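Local coordinates for protein (o6-methylguanine-dna methyltransferase) (Thermococcus kodakarensis, PDB 1MGT) that repairs O6-methylguanine and O4-methylthymine in DNA by transferring the methyl group to one of its own cysteines, a suicide reaction that inactivates it, at residues Ala44-Lys49 with Met130-Tyr135; Pro64-Lys69 with Leu81-Phe86; Asp148-Tyr153 with Glu159-Leu164. One frame throughout, in Å; residues are numbered along the deposited sequence.

How the contacts relate
Starting from the N terminus, the chain makes the antiparallel sheet of strands 2-9, 12-20 and 24-30, then helix 33-49. Residues 44-49, late in that helix, are the first half of contact 1. Helix 63-71 and the loop after it meet in contact 2, which closes a short loop of 11 residues. That loop is nested inside the much longer one closed by contact 1, where the chain returns at 130-135. Tyr135 OH of contact 1 probably hydrogen-bonds Phe86 N of contact 2. Contact 3 follows in series and joins 148-153 to helix 157-166. Contact 1 ties the N-terminal part to the DNA-binding part; contacts 2 and 3 each stay within one part.

Contact 1. Residues Ala44-Lys49 with Met130-Tyr135; sequences AEHLGK and MKRNPY. With SO4 (sulfate ion), chain D.
His46 and Leu47, late in helix 33-49, meet Arg132 and Pro134 at the C-terminal side of helix 123-131. As in its relatives, helix 123-131 is probably the recognition helix of a helix-turn-helix, and Asn133 is consistent with the asparagine hinge that leads on to the active-site loop. The contact is small and joins the N-terminal part of the protein to its DNA-binding part. Arg132 can be followed outward. From CB the chain turns to place CG anti to the carbonyl carbon (chi1 -66°), then runs extended to NE. CG of Arg132 touches CE1 of the His46 imidazole at 4.1 Å. CD passes the sulfate, with O2 and O4 both 4.1 Å from CD of Arg132. NE of Arg132 hydrogen-bonds sulfate O2 at 3.3 Å and nearly straight (161°), and bonds O4 only weakly. At the tip, NH1 turns back to the carbonyl O of Gly128 in helix 123-131. The His46 ring stands steeply to the guanidinium plane, 68° apart. It turns its edge to the sulfate, with CE1 of His46 3.6 Å from O2. Arg50 also hydrogen-bonds this ion, which probably came from the crystallisation liquor. Two arginines and a histidine edge thus gather round one anion. Beside this polar group the contact is apolar: Leu47 CD2 rests on Pro134 CB. Pro134 CG in turn lies over the centre of one face of the Tyr135 ring. Residues Asn133 to Tyr135 form an Asx turn, in which Tyr135 N gives its hydrogen to Asn133 OD1 at 2.9 Å, from above the carbonyl plane.

Contact 2. Residues Pro64-Lys69 with Leu81-Phe86; sequences PEKVFK and LRELSF
Lys66 NZ and Glu83 OE2 form a salt bridge at 3.4 Å. As a hydrogen bond it is weak. The ammonium favours one carboxylate oxygen, since OE1 of Glu83 lies farther from NZ of Lys66, at 4.0 Å. Asp62 is a second, long and weak ion partner of the same lysine. The two side chains approach at about a right angle. Lys66 is fully stretched beyond CG, with chi2, chi3 and chi4 all near 180°, a full-length reach that carries NZ across to the carboxylate. Glu83 instead bends at chi2 (-80°) and turns its carboxylate to meet NZ. The CA atoms of Lys66 and Glu83 are 10.0 Å apart, and the meeting of the charged ends is the whole contact between 64-69 and 81-86. It lies at the surface, away from the nucleophile. Around it the packing is made with other residues. Lys66 and Val67 both touch Phe80, just before Leu81. Val67 also packs on Ile16, Val18 and Ile27. The bridge therefore links helix 63-71, which lies against strands 2-9 and 12-20, to the loop that leads to helix 91-103. That loop is held to strand 24-30 by backbone bonds from Glu83 and Ser85 to Val24.

Contact 3. Residues Asp148-Tyr153 with Glu159-Leu164; sequences DGIGYY and EKKFLL
The shaft of Lys160 runs between Ile150 and the ring of Tyr153, both on the loop 148-153. The loop belongs to the DNA-binding domain of the MGMT family, which carries the helix-turn-helix, and comes after strand 144-145; helix 157-166 follows it. Lys160 has CG anti to the backbone N (chi1 -166°) and is extended beyond it, which carries its amine off the helix and into the loop. There Lys160 NZ donates to Ile150 O at 2.7 Å and to Tyr152 O at 3.0 Å. The first bond tilts 23° from its carbonyl plane, while the second arrives from well above its plane. Val144 O takes a further bond, so this buried ammonium is gripped by three backbone carbonyls. With a methionine here, the three carbonyls would probably be left without their shared donor, and the loop would be freer to shift away from the helix. The shaft of the lysine packs as well. CB of Lys160 sits over one face of the Tyr153 ring, 4.1 Å from the centroid, in a CH-pi contact. Farther out, Lys160 CD lies 3.8 Å from Ile150 CG1, where the two side chains run past each other in opposite directions. Glu159 crosses Tyr153 at about a right angle and touches CE2 with its CB, while its carboxylate is taken up by a salt bridge from OE2 to Arg39. The Tyr153 side chain also borders the active site, about 4 Å at nearest atoms from that of Cys141, inferred to be the methyl-accepting nucleophile. Phe29 of strand 24-30 also touches the tyrosine. At the far end of the ring, Tyr153 OH meets the methyl CD1 of Leu163 at 3.6 Å.

Contact 1. Residues Ala44-Lys49 with Met130-Tyr135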
loop_
_atom_site.group_PDB
_atom_site.type_symbol
_atom_site.label_atom_id
_atom_site.label_comp_id
_atom_site.label_asym_id
_atom_site.label_seq_id
_atom_site.Cartn_x
_atom_site.Cartn_y
_atom_site.Cartn_z
ATOM N N ALA A 44 -10.621 5.624 4.869
ATOM C CA ALA A 44 -10.994 6.998 5.279
ATOM C C ALA A 44 -11.401 7.047 6.752
ATOM O O ALA A 44 -11.141 8.046 7.445
ATOM C CB ALA A 44 -12.181 7.426 4.408
ATOM N N GLU A 45 -12.049 6.030 7.262
ATOM C CA GLU A 45 -12.494 5.952 8.641
ATOM C C GLU A 45 -11.268 5.879 9.563
ATOM O O GLU A 45 -11.221 6.542 10.589
ATOM C CB GLU A 45 -13.420 4.786 8.906
ATOM C CG GLU A 45 -14.226 4.900 10.193
ATOM C CD GLU A 45 -15.346 5.931 10.091
ATOM O OE1 GLU A 45 -16.016 6.022 9.034
ATOM O OE2 GLU A 45 -15.557 6.662 11.087
ATOM N N HIS A 46 -10.305 5.049 9.166
ATOM C CA HIS A 46 -9.078 4.925 9.936
ATOM C C HIS A 46 -8.303 6.246 9.960
ATOM O O HIS A 46 -7.881 6.673 11.023
ATOM C CB HIS A 46 -8.219 3.805 9.311
ATOM C CG HIS A 46 -6.797 3.856 9.796
ATOM N ND1 HIS A 46 -6.452 3.417 11.054
ATOM C CD2 HIS A 46 -5.657 4.297 9.217
ATOM C CE1 HIS A 46 -5.159 3.574 11.238
ATOM N NE2 HIS A 46 -4.656 4.104 10.147
ATOM N N LEU A 47 -8.110 6.896 8.818
ATOM C CA LEU A 47 -7.372 8.157 8.788
ATOM C C LEU A 47 -8.135 9.269 9.538
ATOM O O LEU A 47 -7.527 10.073 10.234
ATOM C CB LEU A 47 -7.135 8.605 7.351
ATOM C CG LEU A 47 -6.197 7.690 6.516
ATOM C CD1 LEU A 47 -6.230 8.066 5.059
ATOM C CD2 LEU A 47 -4.788 7.833 7.100
ATOM N N GLY A 48 -9.450 9.243 9.404
ATOM C CA GLY A 48 -10.282 10.262 10.110
ATOM C C GLY A 48 -10.117 10.091 11.614
ATOM O O GLY A 48 -10.052 11.080 12.346
ATOM N N LYS A 49 -10.018 8.865 12.138
ATOM C CA LYS A 49 -9.827 8.639 13.561
ATOM C C LYS A 49 -8.450 9.118 14.018
ATOM O O LYS A 49 -8.191 9.255 15.231
ATOM C CB LYS A 49 -10.035 7.153 13.897
ATOM C CG LYS A 49 -11.535 6.799 13.939
ATOM C CD LYS A 49 -12.045 6.902 15.364
ATOM C CE LYS A 49 -13.324 7.717 15.479
ATOM N NZ LYS A 49 -14.409 7.209 14.596
ATOM N N MET A 130 2.051 -2.893 9.394
ATOM C CA MET A 130 1.658 -3.357 8.068
ATOM C C MET A 130 0.136 -3.339 7.928
ATOM O O MET A 130 -0.379 -2.965 6.868
ATOM C CB MET A 130 2.159 -4.775 7.782
ATOM C CG MET A 130 3.674 -4.919 7.742
ATOM S SD MET A 130 4.433 -3.874 6.490
ATOM C CE MET A 130 4.997 -2.504 7.458
ATOM N N LYS A 131 -0.563 -3.741 8.995
ATOM C CA LYS A 131 -2.025 -3.732 8.940
ATOM C C LYS A 131 -2.585 -2.334 8.681
ATOM O O LYS A 131 -3.608 -2.150 7.996
ATOM C CB LYS A 131 -2.568 -4.193 10.305
ATOM C CG LYS A 131 -4.090 -4.362 10.292
ATOM C CD LYS A 131 -4.580 -4.580 11.714
ATOM C CE LYS A 131 -5.940 -5.302 11.704
ATOM N NZ LYS A 131 -6.623 -5.057 13.018
ATOM N N ARG A 132 -1.931 -1.335 9.250
ATOM C CA ARG A 132 -2.349 0.043 9.135
ATOM C C ARG A 132 -1.799 0.799 7.965
ATOM O O ARG A 132 -2.112 1.996 7.858
ATOM C CB ARG A 132 -1.990 0.799 10.435
ATOM C CG ARG A 132 -2.814 0.266 11.625
ATOM C CD ARG A 132 -2.154 0.653 12.934
ATOM N NE ARG A 132 -2.983 0.350 14.100
ATOM C CZ ARG A 132 -3.011 -0.827 14.717
ATOM N NH1 ARG A 132 -2.246 -1.832 14.286
ATOM N NH2 ARG A 132 -3.786 -1.012 15.783
ATOM N N ASN A 133 -0.975 0.200 7.109
ATOM C CA ASN A 133 -0.397 0.943 6.005
ATOM C C ASN A 133 -1.470 1.565 5.124
ATOM O O ASN A 133 -2.249 0.849 4.500
ATOM C CB ASN A 133 0.462 -0.055 5.186
ATOM C CG ASN A 133 1.090 0.576 3.966
ATOM O OD1 ASN A 133 1.271 1.788 3.920
ATOM N ND2 ASN A 133 1.443 -0.274 2.999
ATOM N N PRO A 134 -1.495 2.889 5.020
ATOM C CA PRO A 134 -2.477 3.556 4.171
ATOM C C PRO A 134 -2.019 3.639 2.742
ATOM O O PRO A 134 -2.693 4.141 1.841
ATOM C CB PRO A 134 -2.565 4.953 4.824
ATOM C CG PRO A 134 -1.201 5.205 5.350
ATOM C CD PRO A 134 -0.653 3.856 5.747
ATOM N N TYR A 135 -0.792 3.128 2.418
ATOM C CA TYR A 135 -0.241 3.173 1.108
ATOM C C TYR A 135 0.174 1.810 0.509
ATOM O O TYR A 135 1.364 1.653 0.155
ATOM C CB TYR A 135 1.034 4.057 1.111
ATOM C CG TYR A 135 0.893 5.391 1.831
ATOM C CD1 TYR A 135 1.785 5.716 2.842
ATOM C CD2 TYR A 135 -0.091 6.307 1.479
ATOM C CE1 TYR A 135 1.699 6.934 3.497
ATOM C CE2 TYR A 135 -0.193 7.526 2.147
ATOM C CZ TYR A 135 0.697 7.827 3.150
ATOM O OH TYR A 135 0.632 9.035 3.828
HETATM S S SO4 D . -4.785 3.327 15.857
HETATM O O1 SO4 D . -5.100 4.782 15.707
HETATM O O2 SO4 D . -5.311 2.566 14.677
HETATM O O3 SO4 D . -5.428 2.804 17.110
HETATM O O4 SO4 D . -3.304 3.116 15.955
#

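Contact 2. Residues Pro64-Lys69 with Leu81-Phe86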
loop_
_atom_site.group_PDB
_atom_site.type_symbol
_atom_site.label_atom_id
_atom_site.label_comp_id
_atom_site.label_asym_id
_atom_site.label_seq_id
_atom_site.Cartn_x
_atom_site.Cartn_y
_atom_site.Cartn_z
ATOM N N PRO A 64 -3.759 7.532 -9.805
ATOM C CA PRO A 64 -4.033 6.127 -10.064
ATOM C C PRO A 64 -3.064 5.561 -11.100
ATOM O O PRO A 64 -2.525 4.457 -10.930
ATOM C CB PRO A 64 -5.471 6.107 -10.562
ATOM C CG PRO A 64 -6.075 7.310 -9.827
ATOM C CD PRO A 64 -4.975 8.368 -9.988
ATOM N N GLU A 65 -2.807 6.279 -12.180
ATOM C CA GLU A 65 -1.881 5.806 -13.194
ATOM C C GLU A 65 -0.454 5.735 -12.623
ATOM O O GLU A 65 0.274 4.825 -12.995
ATOM C CB GLU A 65 -1.896 6.664 -14.453
ATOM C CG GLU A 65 -1.084 6.013 -15.587
ATOM C CD GLU A 65 -0.940 6.913 -16.790
ATOM O OE1 GLU A 65 -0.366 6.465 -17.812
ATOM O OE2 GLU A 65 -1.394 8.076 -16.741
ATOM N N LYS A 66 -0.063 6.668 -11.776
ATOM C CA LYS A 66 1.313 6.609 -11.214
ATOM C C LYS A 66 1.445 5.373 -10.332
ATOM O O LYS A 66 2.453 4.659 -10.390
ATOM C CB LYS A 66 1.631 7.853 -10.414
ATOM C CG LYS A 66 1.887 9.096 -11.261
ATOM C CD LYS A 66 2.104 10.260 -10.296
ATOM C CE LYS A 66 2.440 11.556 -11.030
ATOM N NZ LYS A 66 2.468 12.665 -10.004
ATOM N N VAL A 67 0.423 5.094 -9.526
ATOM C CA VAL A 67 0.416 3.911 -8.685
ATOM C C VAL A 67 0.482 2.661 -9.569
ATOM O O VAL A 67 1.235 1.734 -9.275
ATOM C CB VAL A 67 -0.772 3.854 -7.735
ATOM C CG1 VAL A 67 -0.810 2.533 -6.972
ATOM C CG2 VAL A 67 -0.747 5.043 -6.773
ATOM N N PHE A 68 -0.273 2.595 -10.678
ATOM C CA PHE A 68 -0.228 1.458 -11.572
ATOM C C PHE A 68 1.186 1.251 -12.138
ATOM O O PHE A 68 1.612 0.099 -12.291
ATOM C CB PHE A 68 -1.217 1.651 -12.737
ATOM C CG PHE A 68 -1.268 0.476 -13.679
ATOM C CD1 PHE A 68 -1.788 -0.726 -13.286
ATOM C CD2 PHE A 68 -0.780 0.639 -14.973
ATOM C CE1 PHE A 68 -1.834 -1.802 -14.156
ATOM C CE2 PHE A 68 -0.824 -0.430 -15.859
ATOM C CZ PHE A 68 -1.343 -1.640 -15.446
ATOM N N LYS A 69 1.885 2.337 -12.447
ATOM C CA LYS A 69 3.256 2.236 -12.961
ATOM C C LYS A 69 4.168 1.609 -11.903
ATOM O O LYS A 69 5.090 0.866 -12.278
ATOM C CB LYS A 69 3.784 3.608 -13.354
ATOM C CG LYS A 69 3.233 4.050 -14.726
ATOM C CD LYS A 69 3.723 5.462 -14.998
ATOM C CE LYS A 69 3.166 6.031 -16.299
ATOM N NZ LYS A 69 3.815 7.366 -16.551
ATOM N N LEU A 81 7.930 7.907 -2.861
ATOM C CA LEU A 81 7.912 8.434 -1.501
ATOM C C LEU A 81 7.605 9.929 -1.421
ATOM O O LEU A 81 6.870 10.337 -0.527
ATOM C CB LEU A 81 9.252 8.190 -0.808
ATOM C CG LEU A 81 9.464 7.190 0.288
ATOM C CD1 LEU A 81 8.410 6.139 0.497
ATOM C CD2 LEU A 81 10.861 6.520 0.139
ATOM N N ARG A 82 8.127 10.754 -2.312
ATOM C CA ARG A 82 7.885 12.190 -2.284
ATOM C C ARG A 82 6.435 12.599 -2.527
ATOM O O ARG A 82 6.071 13.737 -2.210
ATOM C CB ARG A 82 8.768 12.839 -3.380
ATOM C CG ARG A 82 8.742 12.011 -4.643
ATOM C CD ARG A 82 7.893 12.582 -5.754
ATOM N NE ARG A 82 8.689 13.298 -6.749
ATOM C CZ ARG A 82 9.481 14.333 -6.549
ATOM N NH1 ARG A 82 10.149 14.877 -7.581
ATOM N NH2 ARG A 82 9.649 14.869 -5.350
ATOM N N GLU A 83 5.620 11.717 -3.085
ATOM C CA GLU A 83 4.218 12.031 -3.332
ATOM C C GLU A 83 3.341 11.769 -2.103
ATOM O O GLU A 83 2.178 12.187 -2.097
ATOM C CB GLU A 83 3.667 11.149 -4.453
ATOM C CG GLU A 83 4.497 11.058 -5.708
ATOM C CD GLU A 83 4.321 12.255 -6.622
ATOM O OE1 GLU A 83 3.581 13.190 -6.247
ATOM O OE2 GLU A 83 4.932 12.243 -7.709
ATOM N N LEU A 84 3.861 11.084 -1.099
ATOM C CA LEU A 84 3.104 10.738 0.095
ATOM C C LEU A 84 3.033 11.817 1.139
ATOM O O LEU A 84 4.058 12.396 1.505
ATOM C CB LEU A 84 3.711 9.459 0.739
ATOM C CG LEU A 84 3.815 8.273 -0.232
ATOM C CD1 LEU A 84 4.462 7.070 0.462
ATOM C CD2 LEU A 84 2.447 7.884 -0.780
ATOM N N SER A 85 1.840 12.077 1.696
ATOM C CA SER A 85 1.767 13.120 2.713
ATOM C C SER A 85 2.169 12.670 4.096
ATOM O O SER A 85 2.540 13.515 4.932
ATOM C CB SER A 85 0.317 13.657 2.807
ATOM O OG SER A 85 -0.444 12.648 3.464
ATOM N N PHE A 86 2.077 11.385 4.430
ATOM C CA PHE A 86 2.347 10.850 5.739
ATOM C C PHE A 86 1.382 11.405 6.780
ATOM O O PHE A 86 1.671 11.372 7.975
ATOM C CB PHE A 86 3.803 10.966 6.231
ATOM C CG PHE A 86 4.638 9.953 5.461
ATOM C CD1 PHE A 86 5.398 10.345 4.393
ATOM C CD2 PHE A 86 4.587 8.616 5.847
ATOM C CE1 PHE A 86 6.151 9.434 3.663
ATOM C CE2 PHE A 86 5.337 7.709 5.110
ATOM C CZ PHE A 86 6.100 8.105 4.048
#

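Contact 3. Residues Asp148-Tyr153 with Glu159-Leu164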
loop_
_atom_site.group_PDB
_atom_site.type_symbol
_atom_site.label_atom_id
_atom_site.label_comp_id
_atom_site.label_asym_id
_atom_site.label_seq_id
_atom_site.Cartn_x
_atom_site.Cartn_y
_atom_site.Cartn_z
ATOM N N ASP A 148 7.063 -19.249 7.517
ATOM C CA ASP A 148 6.516 -20.508 7.022
ATOM C C ASP A 148 5.328 -20.369 6.097
ATOM O O ASP A 148 4.602 -21.352 5.880
ATOM C CB ASP A 148 6.138 -21.410 8.219
ATOM C CG ASP A 148 5.157 -20.740 9.163
ATOM O OD1 ASP A 148 4.658 -21.443 10.084
ATOM O OD2 ASP A 148 4.877 -19.530 9.038
ATOM N N GLY A 149 5.093 -19.184 5.528
ATOM C CA GLY A 149 3.943 -19.036 4.628
ATOM C C GLY A 149 3.832 -17.616 4.086
ATOM O O GLY A 149 4.651 -16.737 4.374
ATOM N N ILE A 150 2.778 -17.390 3.301
ATOM C CA ILE A 150 2.539 -16.073 2.710
ATOM C C ILE A 150 2.338 -14.969 3.742
ATOM O O ILE A 150 2.699 -13.812 3.462
ATOM C CB ILE A 150 1.319 -16.139 1.761
ATOM C CG1 ILE A 150 1.257 -14.876 0.907
ATOM C CG2 ILE A 150 0.034 -16.357 2.544
ATOM C CD1 ILE A 150 0.479 -15.051 -0.374
ATOM N N GLY A 151 1.762 -15.281 4.884
ATOM C CA GLY A 151 1.511 -14.299 5.945
ATOM C C GLY A 151 0.228 -13.519 5.670
ATOM O O GLY A 151 -0.415 -13.693 4.636
ATOM N N TYR A 152 -0.144 -12.616 6.560
ATOM C CA TYR A 152 -1.360 -11.824 6.425
ATOM C C TYR A 152 -1.162 -10.621 5.508
ATOM O O TYR A 152 -0.046 -10.199 5.213
ATOM C CB TYR A 152 -1.806 -11.367 7.822
ATOM C CG TYR A 152 -3.042 -10.515 7.937
ATOM C CD1 TYR A 152 -4.329 -11.031 7.789
ATOM C CD2 TYR A 152 -2.916 -9.159 8.199
ATOM C CE1 TYR A 152 -5.448 -10.208 7.899
ATOM C CE2 TYR A 152 -4.011 -8.333 8.315
ATOM C CZ TYR A 152 -5.275 -8.863 8.163
ATOM O OH TYR A 152 -6.364 -8.013 8.275
ATOM N N TYR A 153 -2.270 -10.089 5.046
ATOM C CA TYR A 153 -2.328 -8.914 4.187
ATOM C C TYR A 153 -3.674 -8.240 4.457
ATOM O O TYR A 153 -4.695 -8.913 4.325
ATOM C CB TYR A 153 -2.201 -9.289 2.721
ATOM C CG TYR A 153 -1.907 -8.143 1.787
ATOM C CD1 TYR A 153 -0.782 -7.345 1.940
ATOM C CD2 TYR A 153 -2.767 -7.885 0.724
ATOM C CE1 TYR A 153 -0.527 -6.300 1.064
ATOM C CE2 TYR A 153 -2.518 -6.848 -0.151
ATOM C CZ TYR A 153 -1.404 -6.058 0.021
ATOM O OH TYR A 153 -1.170 -5.021 -0.861
ATOM N N GLU A 159 -4.922 -10.912 -3.331
ATOM C CA GLU A 159 -4.307 -9.673 -3.782
ATOM C C GLU A 159 -2.795 -9.732 -3.492
ATOM O O GLU A 159 -2.000 -9.304 -4.329
ATOM C CB GLU A 159 -4.936 -8.481 -3.047
ATOM C CG GLU A 159 -6.303 -8.099 -3.606
ATOM C CD GLU A 159 -7.478 -8.815 -3.003
ATOM O OE1 GLU A 159 -7.361 -9.940 -2.472
ATOM O OE2 GLU A 159 -8.607 -8.236 -3.046
ATOM N N LYS A 160 -2.442 -10.248 -2.319
ATOM C CA LYS A 160 -0.991 -10.342 -1.993
ATOM C C LYS A 160 -0.259 -11.243 -2.983
ATOM O O LYS A 160 0.829 -10.927 -3.496
ATOM C CB LYS A 160 -0.797 -10.875 -0.572
ATOM C CG LYS A 160 0.670 -10.657 -0.094
ATOM C CD LYS A 160 0.768 -11.138 1.353
ATOM C CE LYS A 160 2.098 -10.769 1.998
ATOM N NZ LYS A 160 2.120 -11.195 3.425
ATOM N N LYS A 161 -0.845 -12.381 -3.287
ATOM C CA LYS A 161 -0.289 -13.352 -4.226
ATOM C C LYS A 161 -0.166 -12.789 -5.625
ATOM O O LYS A 161 0.799 -13.019 -6.350
ATOM C CB LYS A 161 -1.164 -14.607 -4.260
ATOM C CG LYS A 161 -0.738 -15.693 -3.304
ATOM C CD LYS A 161 -1.728 -16.840 -3.224
ATOM C CE LYS A 161 -1.984 -17.490 -4.572
ATOM N NZ LYS A 161 -2.923 -18.661 -4.442
ATOM N N PHE A 162 -1.165 -12.003 -6.042
ATOM C CA PHE A 162 -1.147 -11.379 -7.354
ATOM C C PHE A 162 0.023 -10.416 -7.488
ATOM O O PHE A 162 0.732 -10.381 -8.508
ATOM C CB PHE A 162 -2.488 -10.680 -7.597
ATOM C CG PHE A 162 -2.464 -9.729 -8.750
ATOM C CD1 PHE A 162 -2.518 -10.187 -10.045
ATOM C CD2 PHE A 162 -2.379 -8.360 -8.505
ATOM C CE1 PHE A 162 -2.486 -9.289 -11.108
ATOM C CE2 PHE A 162 -2.357 -7.468 -9.558
ATOM C CZ PHE A 162 -2.407 -7.941 -10.850
ATOM N N LEU A 163 0.219 -9.585 -6.445
ATOM C CA LEU A 163 1.310 -8.658 -6.441
ATOM C C LEU A 163 2.653 -9.425 -6.442
ATOM O O LEU A 163 3.531 -9.041 -7.197
ATOM C CB LEU A 163 1.280 -7.711 -5.238
ATOM C CG LEU A 163 0.085 -6.695 -5.285
ATOM C CD1 LEU A 163 0.160 -5.792 -4.072
ATOM C CD2 LEU A 163 0.134 -5.930 -6.592
ATOM N N LEU A 164 2.760 -10.476 -5.640
ATOM C CA LEU A 164 4.051 -11.211 -5.640
ATOM C C LEU A 164 4.313 -11.854 -6.980
ATOM O O LEU A 164 5.444 -11.834 -7.486
ATOM C CB LEU A 164 4.096 -12.223 -4.496
ATOM C CG LEU A 164 4.196 -11.543 -3.100
ATOM C CD1 LEU A 164 4.008 -12.546 -1.979
ATOM C CD2 LEU A 164 5.528 -10.807 -2.980
#